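Local coordinates for trichomaglin (PDB 1SGL), which is an S-like ribonuclease of the RNase T2 family, a hydrolase that probably cleaves single-stranded RNA, at residues 134-139 and 155-160; 147-152 and 202-207. All blocks are in the same frame, centred on the assembly; numbering follows the deposited sequence.

Contact 1: residues 134-139 and 155-160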
ATOM      1  N   LYS A 134      -3.813  -0.250  13.231  1.00 22.53           N
ATOM      2  CA  LYS A 134      -3.911  -0.049  14.673  1.00 25.09           C
ATOM      3  C   LYS A 134      -4.810   1.153  15.003  1.00 24.12           C
ATOM      4  O   LYS A 134      -5.593   1.112  15.952  1.00 25.83           O
ATOM      5  CB  LYS A 134      -2.517   0.163  15.264  1.00 26.91           C
ATOM      6  CG  LYS A 134      -2.475   0.106  16.781  1.00 33.66           C
ATOM      7  CD  LYS A 134      -2.735  -1.309  17.294  1.00 37.86           C
ATOM      8  CE  LYS A 134      -2.394  -1.435  18.782  1.00 41.47           C
ATOM      9  NZ  LYS A 134      -2.340  -2.867  19.236  1.00 43.05           N
ATOM     10  N   ALA A 135      -4.698   2.217  14.217  1.00 22.60           N
ATOM     11  CA  ALA A 135      -5.519   3.401  14.427  1.00 21.35           C
ATOM     12  C   ALA A 135      -6.999   3.057  14.278  1.00 21.76           C
ATOM     13  O   ALA A 135      -7.810   3.381  15.151  1.00 21.87           O
ATOM     14  CB  ALA A 135      -5.141   4.480  13.437  1.00 20.49           C
ATOM     15  N   LEU A 136      -7.351   2.391  13.183  1.00 22.12           N
ATOM     16  CA  LEU A 136      -8.743   2.027  12.943  1.00 24.01           C
ATOM     17  C   LEU A 136      -9.286   1.096  14.011  1.00 25.89           C
ATOM     18  O   LEU A 136     -10.396   1.288  14.494  1.00 26.21           O
ATOM     19  CB  LEU A 136      -8.909   1.374  11.572  1.00 24.59           C
ATOM     20  CG  LEU A 136      -8.609   2.232  10.341  1.00 26.49           C
ATOM     21  CD1 LEU A 136      -9.039   1.454   9.097  1.00 27.67           C
ATOM     22  CD2 LEU A 136      -9.349   3.567  10.417  1.00 25.86           C
ATOM     23  N   GLU A 137      -8.507   0.082  14.372  1.00 28.65           N
ATOM     24  CA  GLU A 137      -8.931  -0.857  15.397  1.00 31.64           C
ATOM     25  C   GLU A 137      -9.203  -0.125  16.714  1.00 31.64           C
ATOM     26  O   GLU A 137     -10.181  -0.418  17.400  1.00 31.59           O
ATOM     27  CB  GLU A 137      -7.863  -1.934  15.609  1.00 34.34           C
ATOM     28  CG  GLU A 137      -8.182  -3.283  14.978  1.00 40.63           C
ATOM     29  CD  GLU A 137      -8.219  -3.259  13.452  1.00 44.55           C
ATOM     30  OE1 GLU A 137      -9.142  -2.635  12.868  1.00 46.32           O
ATOM     31  OE2 GLU A 137      -7.316  -3.877  12.835  1.00 47.05           O
ATOM     32  N   ASP A 138      -8.342   0.830  17.060  1.00 31.57           N
ATOM     33  CA  ASP A 138      -8.502   1.605  18.290  1.00 31.92           C
ATOM     34  C   ASP A 138      -9.809   2.384  18.302  1.00 31.56           C
ATOM     35  O   ASP A 138     -10.421   2.566  19.358  1.00 31.40           O
ATOM     36  CB  ASP A 138      -7.352   2.597  18.464  1.00 33.59           C
ATOM     37  CG  ASP A 138      -6.083   1.936  18.935  1.00 36.78           C
ATOM     38  OD1 ASP A 138      -6.064   0.694  19.065  1.00 37.90           O
ATOM     39  OD2 ASP A 138      -5.098   2.663  19.173  1.00 38.31           O
ATOM     40  N   ALA A 139     -10.224   2.853  17.129  1.00 29.97           N
ATOM     41  CA  ALA A 139     -11.455   3.617  17.019  1.00 29.40           C
ATOM     42  C   ALA A 139     -12.673   2.711  16.903  1.00 28.62           C
ATOM     43  O   ALA A 139     -13.799   3.184  16.951  1.00 30.00           O
ATOM     44  CB  ALA A 139     -11.385   4.546  15.821  1.00 29.07           C
ATOM     45  N   VAL A 155     -11.357   8.901   8.192  1.00 22.99           N
ATOM     46  CA  VAL A 155     -10.378   9.956   7.973  1.00 23.82           C
ATOM     47  C   VAL A 155      -9.880  10.528   9.298  1.00 24.06           C
ATOM     48  O   VAL A 155      -8.680  10.705   9.498  1.00 24.08           O
ATOM     49  CB  VAL A 155     -10.967  11.093   7.123  1.00 24.44           C
ATOM     50  CG1 VAL A 155      -9.948  12.214   6.963  1.00 24.45           C
ATOM     51  CG2 VAL A 155     -11.369  10.561   5.765  1.00 24.60           C
ATOM     52  N   VAL A 156     -10.803  10.798  10.213  1.00 24.37           N
ATOM     53  CA  VAL A 156     -10.435  11.356  11.507  1.00 24.66           C
ATOM     54  C   VAL A 156      -9.538  10.416  12.305  1.00 24.30           C
ATOM     55  O   VAL A 156      -8.627  10.857  13.012  1.00 24.33           O
ATOM     56  CB  VAL A 156     -11.695  11.702  12.340  1.00 24.85           C
ATOM     57  CG1 VAL A 156     -11.296  12.080  13.769  1.00 25.98           C
ATOM     58  CG2 VAL A 156     -12.427  12.868  11.694  1.00 24.28           C
ATOM     59  N   ALA A 157      -9.798   9.121  12.191  1.00 23.05           N
ATOM     60  CA  ALA A 157      -9.004   8.140  12.903  1.00 23.70           C
ATOM     61  C   ALA A 157      -7.550   8.172  12.414  1.00 24.33           C
ATOM     62  O   ALA A 157      -6.612   8.210  13.217  1.00 23.09           O
ATOM     63  CB  ALA A 157      -9.604   6.752  12.710  1.00 23.34           C
ATOM     64  N   VAL A 158      -7.364   8.165  11.095  1.00 24.29           N
ATOM     65  CA  VAL A 158      -6.020   8.191  10.526  1.00 23.40           C
ATOM     66  C   VAL A 158      -5.299   9.500  10.816  1.00 22.95           C
ATOM     67  O   VAL A 158      -4.151   9.489  11.245  1.00 23.21           O
ATOM     68  CB  VAL A 158      -6.042   7.958   9.001  1.00 23.37           C
ATOM     69  CG1 VAL A 158      -4.646   8.179   8.419  1.00 22.56           C
ATOM     70  CG2 VAL A 158      -6.522   6.551   8.712  1.00 20.71           C
ATOM     71  N   GLU A 159      -5.965  10.627  10.591  1.00 23.55           N
ATOM     72  CA  GLU A 159      -5.338  11.915  10.857  1.00 24.78           C
ATOM     73  C   GLU A 159      -4.945  12.057  12.321  1.00 25.46           C
ATOM     74  O   GLU A 159      -3.859  12.549  12.624  1.00 26.32           O
ATOM     75  CB  GLU A 159      -6.268  13.071  10.500  1.00 26.07           C
ATOM     76  CG  GLU A 159      -6.571  13.216   9.031  1.00 28.48           C
ATOM     77  CD  GLU A 159      -7.597  14.296   8.785  1.00 30.15           C
ATOM     78  OE1 GLU A 159      -8.510  14.427   9.624  1.00 33.14           O
ATOM     79  OE2 GLU A 159      -7.511  15.002   7.757  1.00 31.79           O
ATOM     80  N   SER A 160      -5.830  11.641  13.225  1.00 23.69           N
ATOM     81  CA  SER A 160      -5.551  11.752  14.654  1.00 24.17           C
ATOM     82  C   SER A 160      -4.369  10.896  15.062  1.00 24.33           C
ATOM     83  O   SER A 160      -3.585  11.291  15.917  1.00 25.96           O
ATOM     84  CB  SER A 160      -6.765  11.332  15.489  1.00 22.62           C
ATOM     85  OG  SER A 160      -7.823  12.257  15.344  1.00 24.41           O
TER
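Ala-157 faces Ala-135, Leu-136 and Ala-139 where helices 132-139 and 151-162 pack together in the alpha+beta fold of the RNase T2 family. Segments 134-139 and 155-160 run at 122° to one another, with their axes 8.8 Å apart at closest. Methyl groups make up most of the interface, and this lets the backbones draw close: the CA atoms of Ala-135 and Ala-157 are 6.1 Å apart. Ala-157 is at the centre of the contact. Its CB points toward 134-139 and enters beside two residues one turn of that helix has brought together, the CB of Ala-139 at 4.2 Å and the CD2 of Leu-136 at 3.9 Å. Ala-135 also points across, but its methyl meets backbone, the CB lying 4.0 Å from the carbonyl O of Ala-157.

Among residues 134-139, Leu-136 is the long side chain that reaches across. Its CB leaves the helix to one side of the interface; CG is anti to the carbonyl carbon (chi1 -64°), and chi2 holds CD1 extended, which leaves CD2 as the branch that comes to Ala-157 CB and, loosely, to CG2 of Val-158. The same leucine touches Ile-154, and Val-158 leans on Leu-179 and Leu-181 of strand 176-184, so the buried edge of the helix pair continues into the hydrophobic layer against the central antiparallel sheet. The Ala-139 edge is more open to solvent.

On helix 151-162, Ser-160 turns its hydroxyl back along its own helix and donates to the carbonyl O of Val-156. The backbone N of Ser-160 reaches that oxygen from the opposite face of the carbonyl plane; the OG bond is 2.8 Å long, with OG tilted 29° from that plane.

Contact 2: residues 147-152 and 202-207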
ATOM      1  N   LYS A 147     -21.915  -3.974   8.099  1.00 41.07           N
ATOM      2  CA  LYS A 147     -22.010  -2.566   8.447  1.00 40.67           C
ATOM      3  C   LYS A 147     -21.162  -1.645   7.583  1.00 38.65           C
ATOM      4  O   LYS A 147     -20.076  -1.999   7.136  1.00 38.82           O
ATOM      5  CB  LYS A 147     -21.669  -2.353   9.928  1.00 42.79           C
ATOM      6  CG  LYS A 147     -20.292  -2.817  10.341  1.00 45.59           C
ATOM      7  CD  LYS A 147     -20.113  -2.759  11.860  1.00 48.31           C
ATOM      8  CE  LYS A 147     -18.839  -3.495  12.293  1.00 49.02           C
ATOM      9  NZ  LYS A 147     -18.593  -3.454  13.765  1.00 49.40           N
ATOM     10  N   MET A 148     -21.692  -0.459   7.335  1.00 36.96           N
ATOM     11  CA  MET A 148     -20.990   0.542   6.559  1.00 35.29           C
ATOM     12  C   MET A 148     -20.483   1.579   7.555  1.00 32.74           C
ATOM     13  O   MET A 148     -20.992   1.662   8.674  1.00 31.64           O
ATOM     14  CB  MET A 148     -21.939   1.183   5.550  1.00 37.10           C
ATOM     15  CG  MET A 148     -22.448   0.212   4.510  1.00 39.25           C
ATOM     16  SD  MET A 148     -23.501   1.027   3.318  1.00 45.63           S
ATOM     17  CE  MET A 148     -22.290   1.552   2.091  1.00 42.74           C
ATOM     18  N   TYR A 149     -19.483   2.357   7.155  1.00 29.24           N
ATOM     19  CA  TYR A 149     -18.918   3.373   8.031  1.00 26.69           C
ATOM     20  C   TYR A 149     -18.958   4.761   7.429  1.00 26.50           C
ATOM     21  O   TYR A 149     -18.874   4.937   6.213  1.00 25.47           O
ATOM     22  CB  TYR A 149     -17.460   3.057   8.366  1.00 25.32           C
ATOM     23  CG  TYR A 149     -17.256   1.794   9.152  1.00 25.03           C
ATOM     24  CD1 TYR A 149     -16.950   0.596   8.515  1.00 24.98           C
ATOM     25  CD2 TYR A 149     -17.385   1.791  10.539  1.00 24.80           C
ATOM     26  CE1 TYR A 149     -16.776  -0.572   9.240  1.00 24.96           C
ATOM     27  CE2 TYR A 149     -17.215   0.627  11.270  1.00 24.12           C
ATOM     28  CZ  TYR A 149     -16.908  -0.549  10.616  1.00 24.25           C
ATOM     29  OH  TYR A 149     -16.716  -1.700  11.343  1.00 25.81           O
ATOM     30  N   ASP A 150     -19.065   5.755   8.298  1.00 27.76           N
ATOM     31  CA  ASP A 150     -19.078   7.140   7.862  1.00 29.29           C
ATOM     32  C   ASP A 150     -17.646   7.411   7.390  1.00 27.96           C
ATOM     33  O   ASP A 150     -16.686   7.143   8.112  1.00 27.15           O
ATOM     34  CB  ASP A 150     -19.443   8.054   9.038  1.00 32.17           C
ATOM     35  CG  ASP A 150     -20.259   9.260   8.609  1.00 36.80           C
ATOM     36  OD1 ASP A 150     -19.718  10.147   7.916  1.00 39.28           O
ATOM     37  OD2 ASP A 150     -21.453   9.316   8.961  1.00 39.25           O
ATOM     38  N   LEU A 151     -17.503   7.908   6.170  1.00 26.79           N
ATOM     39  CA  LEU A 151     -16.180   8.186   5.632  1.00 27.21           C
ATOM     40  C   LEU A 151     -15.364   9.002   6.634  1.00 27.10           C
ATOM     41  O   LEU A 151     -14.204   8.686   6.918  1.00 25.02           O
ATOM     42  CB  LEU A 151     -16.297   8.955   4.315  1.00 27.07           C
ATOM     43  CG  LEU A 151     -14.964   9.322   3.661  1.00 28.23           C
ATOM     44  CD1 LEU A 151     -14.186   8.052   3.355  1.00 27.68           C
ATOM     45  CD2 LEU A 151     -15.214  10.129   2.391  1.00 27.27           C
ATOM     46  N   LYS A 152     -15.999  10.041   7.172  1.00 25.81           N
ATOM     47  CA  LYS A 152     -15.385  10.943   8.136  1.00 26.94           C
ATOM     48  C   LYS A 152     -14.768  10.252   9.353  1.00 25.54           C
ATOM     49  O   LYS A 152     -13.731  10.681   9.848  1.00 24.94           O
ATOM     50  CB  LYS A 152     -16.423  11.973   8.600  1.00 29.90           C
ATOM     51  CG  LYS A 152     -15.894  12.996   9.581  1.00 34.04           C
ATOM     52  CD  LYS A 152     -15.360  14.259   8.904  1.00 37.72           C
ATOM     53  CE  LYS A 152     -14.172  13.991   7.992  1.00 38.38           C
ATOM     54  NZ  LYS A 152     -14.600  13.361   6.715  1.00 40.74           N
ATOM     55  N   VAL A 202     -19.062   4.090   3.547  1.00 23.90           N
ATOM     56  CA  VAL A 202     -18.230   3.111   2.874  1.00 22.37           C
ATOM     57  C   VAL A 202     -18.206   1.781   3.596  1.00 22.59           C
ATOM     58  O   VAL A 202     -18.637   1.664   4.744  1.00 22.06           O
ATOM     59  CB  VAL A 202     -16.776   3.626   2.722  1.00 21.91           C
ATOM     60  CG1 VAL A 202     -16.763   4.907   1.901  1.00 19.61           C
ATOM     61  CG2 VAL A 202     -16.150   3.857   4.095  1.00 19.00           C
ATOM     62  N   SER A 203     -17.706   0.764   2.912  1.00 22.91           N
ATOM     63  CA  SER A 203     -17.641  -0.546   3.519  1.00 24.21           C
ATOM     64  C   SER A 203     -16.226  -1.092   3.485  1.00 23.51           C
ATOM     65  O   SER A 203     -15.463  -0.830   2.557  1.00 22.99           O
ATOM     66  CB  SER A 203     -18.608  -1.503   2.815  1.00 25.22           C
ATOM     67  OG  SER A 203     -18.276  -1.656   1.453  1.00 31.22           O
ATOM     68  N   LEU A 204     -15.890  -1.830   4.538  1.00 23.20           N
ATOM     69  CA  LEU A 204     -14.592  -2.463   4.709  1.00 23.23           C
ATOM     70  C   LEU A 204     -14.907  -3.947   4.818  1.00 23.21           C
ATOM     71  O   LEU A 204     -14.952  -4.504   5.911  1.00 22.80           O
ATOM     72  CB  LEU A 204     -13.928  -1.969   6.000  1.00 22.70           C
ATOM     73  CG  LEU A 204     -13.460  -0.507   6.025  1.00 24.31           C
ATOM     74  CD1 LEU A 204     -13.148  -0.073   7.453  1.00 24.09           C
ATOM     75  CD2 LEU A 204     -12.231  -0.356   5.153  1.00 22.83           C
ATOM     76  N   PRO A 205     -15.145  -4.605   3.677  1.00 24.84           N
ATOM     77  CA  PRO A 205     -15.465  -6.036   3.680  1.00 26.10           C
ATOM     78  C   PRO A 205     -14.326  -6.935   4.149  1.00 27.90           C
ATOM     79  O   PRO A 205     -13.145  -6.587   4.032  1.00 25.26           O
ATOM     80  CB  PRO A 205     -15.854  -6.302   2.228  1.00 25.55           C
ATOM     81  CG  PRO A 205     -14.980  -5.343   1.472  1.00 24.64           C
ATOM     82  CD  PRO A 205     -15.084  -4.078   2.299  1.00 24.76           C
ATOM     83  N   GLU A 206     -14.692  -8.093   4.691  1.00 29.67           N
ATOM     84  CA  GLU A 206     -13.695  -9.047   5.152  1.00 31.77           C
ATOM     85  C   GLU A 206     -13.265  -9.868   3.945  1.00 31.96           C
ATOM     86  O   GLU A 206     -13.946  -9.880   2.916  1.00 30.26           O
ATOM     87  CB  GLU A 206     -14.293  -9.989   6.195  1.00 34.51           C
ATOM     88  CG  GLU A 206     -15.058  -9.309   7.314  1.00 39.02           C
ATOM     89  CD  GLU A 206     -15.805 -10.312   8.176  1.00 41.77           C
ATOM     90  OE1 GLU A 206     -15.156 -11.007   8.985  1.00 44.11           O
ATOM     91  OE2 GLU A 206     -17.040 -10.419   8.032  1.00 43.68           O
ATOM     92  N   ILE A 207     -12.132 -10.545   4.068  1.00 33.00           N
ATOM     93  CA  ILE A 207     -11.654 -11.391   2.988  1.00 36.68           C
ATOM     94  C   ILE A 207     -12.658 -12.530   2.859  1.00 39.45           C
ATOM     95  O   ILE A 207     -13.043 -13.136   3.855  1.00 39.20           O
ATOM     96  CB  ILE A 207     -10.269 -11.969   3.304  1.00 36.29           C
ATOM     97  CG1 ILE A 207      -9.225 -10.849   3.281  1.00 36.25           C
ATOM     98  CG2 ILE A 207      -9.918 -13.059   2.303  1.00 37.85           C
ATOM     99  CD1 ILE A 207      -7.860 -11.268   3.796  1.00 36.67           C
TER
HETATM  100  O   HOH W   1     -17.769  -2.480   6.038  1.00 23.12           O
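Tyr-149 and Val-202 form the hydrogen-bonded pair of a short antiparallel two-stranded sheet, strands 148-150 and 201-203, in the RNase T2 fold. This is the tight part. Tyr-149 N donates to Val-202 O at 2.6 Å, and Val-202 N returns a bond to Tyr-149 O at 2.8 Å, both nearly straight at 166°. Both side chains lie on the same face of the sheet. Val-202 is buried, its CG2 3.6 Å from Tyr-149 O and its CG1 near CD1 of Leu-151, with Ile-154 and Val-176 packed around it.

The Tyr-149 ring, its CG anti to the carbonyl carbon (chi1 -64°), crosses the Leu-204 side chain at about a right angle, CD1 of the leucine lying 4.0 Å from CD1 of the ring. Its hydroxyl is hydrogen-bonded to the carbonyl O of Val-142.

The solvent side is looser. Exposed Met-148, on the Ser-203 face, bends at chi3; its contact is with backbone, CB lying 3.4 Å from Val-202 O. Between Lys-147 and Leu-204 the two chain segments are bridged by a water: it donates to Lys-147 O at 2.6 Å and accepts from Leu-204 N at 2.5 Å.

How the contacts relate
Contact 1 and contact 2 have centres 13 Å apart and share helix 151-162: contact 2 takes its first residues, contact 1 its later turns. The chain leaves helix 132-139, forms strand 148-150 and passes directly into that shared helix. Strand 201-203, near the C-terminus, pairs with the strand just ahead of the shared helix. Ile-154, which lies between the two sets of residues, touches side chains of both contacts and joins their apolar sides. Strand 176-184 underlies both. Their centres lie 17 and 18 Å from the chain's centre, on the same side of it.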